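Leucine-rich repeat protein (Bacteroides thetaiotaomicron, PDB 4ECN) is an extracellular leucine-rich repeat protein of unknown function that probably binds other proteins. Local coordinates at residues Gly148-Ser153 / Ile259-Thr264; Val219-Tyr224 / Glu233-Ser238. All coordinates share one frame; numbering follows the deposited sequence.

Contacts 1 and 2 lie at the same mixed beta sheet, of a family in the transthyretin clan (DUF4458), and their centres lie about 9 Å apart. Contact 2 is the hairpin pairing of 219-224 with 233-238. Contact 1 joins a loop, 148-153, to the end of strand 251-259 and the chain that leads on to helix 266-280. The two meet at Glu235 and Tyr221. Tyr150 OH of contact 1 lies 2.7 Å from Glu235 OE2 of contact 2, a probable hydrogen bond. Gln260 N lies 2.7 Å from Tyr221 OH, again a probable hydrogen bond. The sodium ion seen at Gln314 and Val317 is bound by neither contact.

Contact 1 (Gly148-Ser153 / Ile259-Thr264); sequences GEYLFS and IQLKET
Leu261 packs over one face of the Tyr150 ring. Its CD2 sits 3.8 Å from the ring centroid, 19° off the ring normal, a CH-pi contact shifted toward the rim. The same methyl lies 3.4 Å from Tyr150 O, and the side chains cross at about a right angle. A chi1 of 68° sets Tyr150 CG between its own backbone N and carbonyl carbon, and the ring reaches in toward the 259-264 segment. Next to it, Phe152 CE2 meets Ile259 CG1 at 3.7 Å. This is the packed side, and Leu137 of strand 130-139 touches both Phe152 and Ile259. Here the loop between strands 130-139 and 157-164 packs on the chain where the sheet passes into helix 266-280.

One backbone bond crosses between the loops, from Glu149 N to Leu261 O at 3.1 Å. Beyond this bond the contact opens to solvent. Glu149 CG rests on the backbone at Lys262 and Glu263. The exposed carboxylates of Glu149 and Glu263 lie close together, but their exact positions are uncertain at this resolution.

The polar end of Tyr150 is served from the hairpin, by Glu235 and Thr223. Between the two segments the chemistry is thus apolar packing and one backbone bond, while Glu235 anchors both by hydrogen bonds, through Tyr150 OH on one and the backbone N of Leu261 and Lys262 on the other.

Contact 2 (Val219-Tyr224 / Glu233-Ser238); sequences VAYTTY and ELETQS
Tyr221 and Gln237 form a hydrogen-bonded pair in an antiparallel beta hairpin, made by strands 214-227 and 230-238. The short segments run at 163° to each other. Tyr221 N bonds to Gln237 O, and Gln237 N returns to Tyr221 O at 3.0 Å. Val219 and Ala220 both face Thr161 of strand 157-164, a classic beta bulge on the other flank of strand 214-227.

On the face with Thr222 and Thr236, their hydroxyls share a hydrogen bond, OG1 to OG1 at 3.2 Å. Thr236 OG1 also bonds to Lys272 of helix 266-280, which makes a salt bridge with Glu233. Helix and hairpin are thus tied together.

Glu235 lies on the other face, beside Tyr221. A chi1 of 75° brings its CG between the backbone N and carbonyl carbon, and the chain is extended beyond. CB carries the chain off the strand on the Tyr221 face. CG lies 3.6 Å from Thr223 OG1, a hydroxyl that bonds to Tyr150 OH, and close to Tyr221 CE1. CD comes within 3.2 Å of Tyr221 OH. At the tip the two oxygens divide the work. OE1 takes Gln237 NE2 at 2.9 Å, on the anti side of the carboxylate. From the neighbouring loops, Lys262 N bonds to OE1, and Leu261 N and a second tyrosine hydroxyl to OE2. Several donors therefore grip this buried acid, which would probably stabilise its charge. Tyr221 OH reaches Glu235 OE2 at 2.6 Å from above the carboxylate plane, while OE2 itself lies at the edge of the tyrosine ring.

Contact 1 (Gly148-Ser153 / Ile259-Thr264)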
ATOM      1  N   GLY A 148      12.755 -28.757  38.103  1.00102.72           N
ATOM      2  CA  GLY A 148      12.256 -27.929  37.009  1.00 99.64           C
ATOM      3  C   GLY A 148      10.779 -28.008  36.688  1.00 98.39           C
ATOM      4  O   GLY A 148      10.003 -28.592  37.455  1.00 99.04           O
ATOM      5  N   GLU A 149      10.391 -27.414  35.524  1.00 88.98           N
ATOM      6  CA  GLU A 149       9.011 -27.341  35.024  1.00 86.19           C
ATOM      7  C   GLU A 149       8.424 -28.738  34.707  1.00 85.41           C
ATOM      8  O   GLU A 149       7.202 -28.911  34.800  1.00 85.07           O
ATOM      9  CB  GLU A 149       8.922 -26.443  33.785  1.00 86.19           C
ATOM     10  CG  GLU A 149       8.963 -24.958  34.120  1.00 96.64           C
ATOM     11  CD  GLU A 149       7.721 -24.319  34.723  1.00119.36           C
ATOM     12  OE1 GLU A 149       6.597 -24.642  34.271  1.00113.38           O
ATOM     13  OE2 GLU A 149       7.882 -23.420  35.581  1.00112.12           O
ATOM     14  N   TYR A 150       9.285 -29.729  34.374  1.00 78.07           N
ATOM     15  CA  TYR A 150       8.886 -31.117  34.111  1.00 76.00           C
ATOM     16  C   TYR A 150      10.040 -32.093  34.490  1.00 80.70           C
ATOM     17  O   TYR A 150      11.171 -31.647  34.721  1.00 79.52           O
ATOM     18  CB  TYR A 150       8.454 -31.296  32.641  1.00 74.19           C
ATOM     19  CG  TYR A 150       9.564 -31.157  31.619  1.00 72.51           C
ATOM     20  CD1 TYR A 150       9.960 -29.904  31.151  1.00 72.86           C
ATOM     21  CD2 TYR A 150      10.165 -32.282  31.059  1.00 72.36           C
ATOM     22  CE1 TYR A 150      10.971 -29.773  30.201  1.00 70.71           C
ATOM     23  CE2 TYR A 150      11.176 -32.164  30.111  1.00 72.19           C
ATOM     24  CZ  TYR A 150      11.573 -30.908  29.680  1.00 77.42           C
ATOM     25  OH  TYR A 150      12.570 -30.812  28.741  1.00 76.55           O
ATOM     26  N   LEU A 151       9.740 -33.419  34.558  1.00 78.29           N
ATOM     27  CA  LEU A 151      10.717 -34.470  34.879  1.00 78.45           C
ATOM     28  C   LEU A 151      11.553 -34.875  33.660  1.00 79.39           C
ATOM     29  O   LEU A 151      10.969 -35.131  32.604  1.00 76.55           O
ATOM     30  CB  LEU A 151       9.998 -35.717  35.420  1.00 79.85           C
ATOM     31  CG  LEU A 151       9.308 -35.605  36.775  1.00 86.27           C
ATOM     32  CD1 LEU A 151       8.305 -36.719  36.955  1.00 87.02           C
ATOM     33  CD2 LEU A 151      10.319 -35.580  37.927  1.00 89.67           C
ATOM     34  N   PHE A 152      12.912 -34.973  33.811  1.00 76.39           N
ATOM     35  CA  PHE A 152      13.836 -35.393  32.732  1.00 75.50           C
ATOM     36  C   PHE A 152      13.399 -36.765  32.223  1.00 80.74           C
ATOM     37  O   PHE A 152      13.196 -36.956  31.021  1.00 79.30           O
ATOM     38  CB  PHE A 152      15.304 -35.409  33.200  1.00 77.23           C
ATOM     39  CG  PHE A 152      16.311 -35.657  32.098  1.00 77.92           C
ATOM     40  CD1 PHE A 152      16.493 -36.934  31.569  1.00 80.72           C
ATOM     41  CD2 PHE A 152      17.100 -34.625  31.610  1.00 79.33           C
ATOM     42  CE1 PHE A 152      17.429 -37.164  30.554  1.00 81.09           C
ATOM     43  CE2 PHE A 152      18.037 -34.855  30.597  1.00 81.44           C
ATOM     44  CZ  PHE A 152      18.198 -36.123  30.079  1.00 79.53           C
ATOM     45  N   SER A 153      13.216 -37.715  33.155  1.00 79.30           N
ATOM     46  CA  SER A 153      12.613 -39.007  32.856  1.00 79.64           C
ATOM     47  C   SER A 153      11.220 -38.714  32.294  1.00 83.69           C
ATOM     48  O   SER A 153      10.646 -37.702  32.682  1.00 85.47           O
ATOM     49  CB  SER A 153      12.575 -39.869  34.116  1.00 84.23           C
ATOM     50  OG  SER A 153      12.054 -39.156  35.228  1.00 94.13           O
ATOM     51  N   ILE A 259      19.647 -30.227  28.283  1.00 58.28           N
ATOM     52  CA  ILE A 259      18.257 -30.079  28.714  1.00 58.02           C
ATOM     53  C   ILE A 259      18.206 -29.099  29.897  1.00 64.72           C
ATOM     54  O   ILE A 259      19.001 -29.216  30.820  1.00 65.53           O
ATOM     55  CB  ILE A 259      17.641 -31.460  29.045  1.00 60.73           C
ATOM     56  CG1 ILE A 259      17.730 -32.428  27.828  1.00 59.73           C
ATOM     57  CG2 ILE A 259      16.196 -31.342  29.577  1.00 61.72           C
ATOM     58  CD1 ILE A 259      17.059 -31.973  26.513  1.00 57.11           C
ATOM     59  N   GLN A 260      17.284 -28.120  29.839  1.00 62.24           N
ATOM     60  CA  GLN A 260      17.148 -27.051  30.832  1.00 63.15           C
ATOM     61  C   GLN A 260      16.070 -27.308  31.885  1.00 69.77           C
ATOM     62  O   GLN A 260      16.223 -26.838  33.022  1.00 69.90           O
ATOM     63  CB  GLN A 260      16.805 -25.725  30.129  1.00 63.42           C
ATOM     64  CG  GLN A 260      17.831 -25.258  29.104  1.00 67.77           C
ATOM     65  CD  GLN A 260      19.193 -24.996  29.695  1.00 77.96           C
ATOM     66  OE1 GLN A 260      19.347 -24.244  30.669  1.00 72.92           O
ATOM     67  NE2 GLN A 260      20.213 -25.588  29.085  1.00 64.39           N
ATOM     68  N   LEU A 261      14.961 -27.992  31.486  1.00 67.24           N
ATOM     69  CA  LEU A 261      13.771 -28.285  32.305  1.00 68.09           C
ATOM     70  C   LEU A 261      13.196 -26.972  32.812  1.00 72.65           C
ATOM     71  O   LEU A 261      13.069 -26.757  34.022  1.00 74.07           O
ATOM     72  CB  LEU A 261      14.071 -29.247  33.473  1.00 69.32           C
ATOM     73  CG  LEU A 261      14.742 -30.574  33.144  1.00 74.39           C
ATOM     74  CD1 LEU A 261      15.371 -31.176  34.385  1.00 75.89           C
ATOM     75  CD2 LEU A 261      13.787 -31.541  32.498  1.00 75.99           C
ATOM     76  N   LYS A 262      12.947 -26.052  31.881  1.00 67.16           N
ATOM     77  CA  LYS A 262      12.432 -24.729  32.208  1.00 66.83           C
ATOM     78  C   LYS A 262      11.153 -24.421  31.419  1.00 71.33           C
ATOM     79  O   LYS A 262      10.695 -25.216  30.586  1.00 71.15           O
ATOM     80  CB  LYS A 262      13.493 -23.641  31.925  1.00 67.83           C
ATOM     81  CG  LYS A 262      14.798 -23.757  32.688  1.00 77.73           C
ATOM     82  CD  LYS A 262      15.764 -22.673  32.220  1.00 84.44           C
ATOM     83  CE  LYS A 262      17.148 -22.803  32.812  1.00 94.78           C
ATOM     84  NZ  LYS A 262      18.097 -21.819  32.222  1.00 99.98           N
ATOM     85  N   GLU A 263      10.570 -23.257  31.702  1.00 67.31           N
ATOM     86  CA  GLU A 263       9.401 -22.785  30.994  1.00 66.07           C
ATOM     87  C   GLU A 263       9.895 -22.175  29.699  1.00 64.77           C
ATOM     88  O   GLU A 263      10.943 -21.528  29.707  1.00 64.36           O
ATOM     89  CB  GLU A 263       8.632 -21.793  31.882  1.00 68.69           C
ATOM     90  CG  GLU A 263       7.149 -21.665  31.559  1.00 85.54           C
ATOM     91  CD  GLU A 263       6.326 -21.126  32.717  1.00117.85           C
ATOM     92  OE1 GLU A 263       6.455 -19.920  33.032  1.00114.53           O
ATOM     93  OE2 GLU A 263       5.567 -21.918  33.326  1.00116.60           O
ATOM     94  N   THR A 264       9.201 -22.436  28.578  1.00 57.40           N
ATOM     95  CA  THR A 264       9.580 -21.893  27.273  1.00 53.84           C
ATOM     96  C   THR A 264       9.385 -20.407  27.335  1.00 55.31           C
ATOM     97  O   THR A 264       8.325 -19.954  27.788  1.00 55.97           O
ATOM     98  CB  THR A 264       8.770 -22.555  26.171  1.00 51.43           C
ATOM     99  OG1 THR A 264       8.989 -23.944  26.278  1.00 47.27           O
ATOM    100  CG2 THR A 264       9.169 -22.088  24.766  1.00 48.40           C
TER

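Contact 2 (Val219-Tyr224 / Glu233-Ser238)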
ATOM      1  N   VAL A 219      22.089 -25.962  18.963  1.00 42.98           N
ATOM      2  CA  VAL A 219      21.706 -24.569  19.176  1.00 41.50           C
ATOM      3  C   VAL A 219      20.201 -24.442  19.598  1.00 46.11           C
ATOM      4  O   VAL A 219      19.763 -23.351  19.991  1.00 45.28           O
ATOM      5  CB  VAL A 219      22.021 -23.695  17.924  1.00 43.60           C
ATOM      6  CG1 VAL A 219      23.527 -23.603  17.705  1.00 43.51           C
ATOM      7  CG2 VAL A 219      21.304 -24.181  16.663  1.00 42.05           C
ATOM      8  N   ALA A 220      19.441 -25.546  19.565  1.00 44.30           N
ATOM      9  CA  ALA A 220      18.032 -25.540  19.988  1.00 45.02           C
ATOM     10  C   ALA A 220      17.450 -26.950  20.080  1.00 49.89           C
ATOM     11  O   ALA A 220      17.897 -27.857  19.373  1.00 50.27           O
ATOM     12  CB  ALA A 220      17.187 -24.712  19.020  1.00 45.12           C
ATOM     13  N   TYR A 221      16.421 -27.123  20.921  1.00 46.82           N
ATOM     14  CA  TYR A 221      15.713 -28.404  21.027  1.00 47.42           C
ATOM     15  C   TYR A 221      14.260 -28.197  21.474  1.00 53.21           C
ATOM     16  O   TYR A 221      13.911 -27.183  22.100  1.00 52.24           O
ATOM     17  CB  TYR A 221      16.415 -29.404  21.986  1.00 49.28           C
ATOM     18  CG  TYR A 221      16.363 -28.992  23.442  1.00 52.26           C
ATOM     19  CD1 TYR A 221      15.280 -29.343  24.249  1.00 54.87           C
ATOM     20  CD2 TYR A 221      17.359 -28.191  23.996  1.00 53.37           C
ATOM     21  CE1 TYR A 221      15.189 -28.902  25.568  1.00 56.75           C
ATOM     22  CE2 TYR A 221      17.281 -27.752  25.316  1.00 55.25           C
ATOM     23  CZ  TYR A 221      16.200 -28.122  26.102  1.00 66.49           C
ATOM     24  OH  TYR A 221      16.130 -27.721  27.412  1.00 72.94           O
ATOM     25  N   THR A 222      13.430 -29.201  21.161  1.00 51.37           N
ATOM     26  CA  THR A 222      12.048 -29.340  21.591  1.00 51.07           C
ATOM     27  C   THR A 222      11.912 -30.770  22.106  1.00 55.30           C
ATOM     28  O   THR A 222      12.192 -31.715  21.359  1.00 52.50           O
ATOM     29  CB  THR A 222      11.054 -28.970  20.487  1.00 57.31           C
ATOM     30  OG1 THR A 222      11.315 -27.641  20.044  1.00 64.01           O
ATOM     31  CG2 THR A 222       9.628 -29.043  20.960  1.00 53.14           C
ATOM     32  N   THR A 223      11.554 -30.928  23.397  1.00 54.78           N
ATOM     33  CA  THR A 223      11.344 -32.263  23.980  1.00 56.19           C
ATOM     34  C   THR A 223       9.833 -32.585  23.985  1.00 62.03           C
ATOM     35  O   THR A 223       9.003 -31.676  24.087  1.00 60.73           O
ATOM     36  CB  THR A 223      11.962 -32.395  25.385  1.00 61.08           C
ATOM     37  OG1 THR A 223      11.562 -31.288  26.184  1.00 62.39           O
ATOM     38  CG2 THR A 223      13.481 -32.493  25.355  1.00 55.08           C
ATOM     39  N   TYR A 224       9.491 -33.884  23.867  1.00 61.33           N
ATOM     40  CA  TYR A 224       8.111 -34.369  23.843  1.00 62.49           C
ATOM     41  C   TYR A 224       7.845 -35.527  24.817  1.00 71.32           C
ATOM     42  O   TYR A 224       8.704 -36.385  25.022  1.00 70.67           O
ATOM     43  CB  TYR A 224       7.734 -34.855  22.435  1.00 62.76           C
ATOM     44  CG  TYR A 224       7.881 -33.812  21.358  1.00 62.85           C
ATOM     45  CD1 TYR A 224       6.850 -32.918  21.079  1.00 64.26           C
ATOM     46  CD2 TYR A 224       9.046 -33.722  20.603  1.00 62.58           C
ATOM     47  CE1 TYR A 224       6.991 -31.936  20.100  1.00 63.29           C
ATOM     48  CE2 TYR A 224       9.196 -32.752  19.617  1.00 62.15           C
ATOM     49  CZ  TYR A 224       8.167 -31.861  19.367  1.00 67.01           C
ATOM     50  OH  TYR A 224       8.324 -30.902  18.393  1.00 63.20           O
ATOM     51  N   GLU A 233       4.282 -31.417  23.671  1.00 62.27           N
ATOM     52  CA  GLU A 233       5.441 -30.536  23.813  1.00 60.77           C
ATOM     53  C   GLU A 233       5.800 -30.338  25.292  1.00 64.79           C
ATOM     54  O   GLU A 233       4.915 -30.062  26.103  1.00 66.06           O
ATOM     55  CB  GLU A 233       5.092 -29.195  23.170  1.00 61.40           C
ATOM     56  CG  GLU A 233       6.237 -28.451  22.515  1.00 70.98           C
ATOM     57  CD  GLU A 233       5.809 -27.703  21.265  1.00 90.99           C
ATOM     58  OE1 GLU A 233       4.705 -27.111  21.261  1.00 82.52           O
ATOM     59  OE2 GLU A 233       6.582 -27.709  20.280  1.00 91.80           O
ATOM     60  N   LEU A 234       7.080 -30.502  25.654  1.00 59.08           N
ATOM     61  CA  LEU A 234       7.516 -30.333  27.043  1.00 57.93           C
ATOM     62  C   LEU A 234       8.138 -28.947  27.238  1.00 61.79           C
ATOM     63  O   LEU A 234       7.767 -28.249  28.182  1.00 63.34           O
ATOM     64  CB  LEU A 234       8.494 -31.438  27.447  1.00 57.58           C
ATOM     65  CG  LEU A 234       7.878 -32.826  27.613  1.00 62.22           C
ATOM     66  CD1 LEU A 234       8.940 -33.884  27.766  1.00 61.96           C
ATOM     67  CD2 LEU A 234       6.976 -32.866  28.816  1.00 65.58           C
ATOM     68  N   GLU A 235       9.054 -28.543  26.328  1.00 55.61           N
ATOM     69  CA  GLU A 235       9.736 -27.246  26.308  1.00 53.78           C
ATOM     70  C   GLU A 235      10.472 -27.032  24.985  1.00 55.36           C
ATOM     71  O   GLU A 235      10.765 -27.985  24.267  1.00 55.60           O
ATOM     72  CB  GLU A 235      10.735 -27.090  27.480  1.00 55.36           C
ATOM     73  CG  GLU A 235      12.026 -27.879  27.322  1.00 60.73           C
ATOM     74  CD  GLU A 235      13.092 -27.627  28.366  1.00 79.77           C
ATOM     75  OE1 GLU A 235      13.120 -26.516  28.942  1.00 74.83           O
ATOM     76  OE2 GLU A 235      13.933 -28.531  28.574  1.00 74.59           O
ATOM     77  N   THR A 236      10.816 -25.784  24.707  1.00 50.22           N
ATOM     78  CA  THR A 236      11.591 -25.394  23.542  1.00 49.51           C
ATOM     79  C   THR A 236      12.624 -24.424  24.062  1.00 53.83           C
ATOM     80  O   THR A 236      12.272 -23.471  24.766  1.00 55.16           O
ATOM     81  CB  THR A 236      10.708 -24.842  22.393  1.00 54.49           C
ATOM     82  OG1 THR A 236       9.696 -25.787  22.058  1.00 57.07           O
ATOM     83  CG2 THR A 236      11.497 -24.577  21.145  1.00 50.62           C
ATOM     84  N   GLN A 237      13.898 -24.696  23.795  1.00 48.26           N
ATOM     85  CA  GLN A 237      14.941 -23.808  24.282  1.00 47.80           C
ATOM     86  C   GLN A 237      15.990 -23.527  23.236  1.00 52.13           C
ATOM     87  O   GLN A 237      16.326 -24.409  22.442  1.00 51.25           O
ATOM     88  CB  GLN A 237      15.644 -24.407  25.513  1.00 49.61           C
ATOM     89  CG  GLN A 237      14.780 -24.694  26.737  1.00 53.37           C
ATOM     90  CD  GLN A 237      14.183 -23.503  27.436  1.00 65.54           C
ATOM     91  OE1 GLN A 237      14.706 -22.388  27.408  1.00 61.09           O
ATOM     92  NE2 GLN A 237      13.102 -23.748  28.159  1.00 61.90           N
ATOM     93  N   SER A 238      16.523 -22.292  23.255  1.00 49.18           N
ATOM     94  CA  SER A 238      17.691 -21.893  22.479  1.00 48.32           C
ATOM     95  C   SER A 238      18.879 -22.133  23.385  1.00 54.61           C
ATOM     96  O   SER A 238      18.891 -21.661  24.535  1.00 54.01           O
ATOM     97  CB  SER A 238      17.603 -20.454  21.982  1.00 49.93           C
ATOM     98  OG  SER A 238      18.637 -20.214  21.039  1.00 57.81           O
TER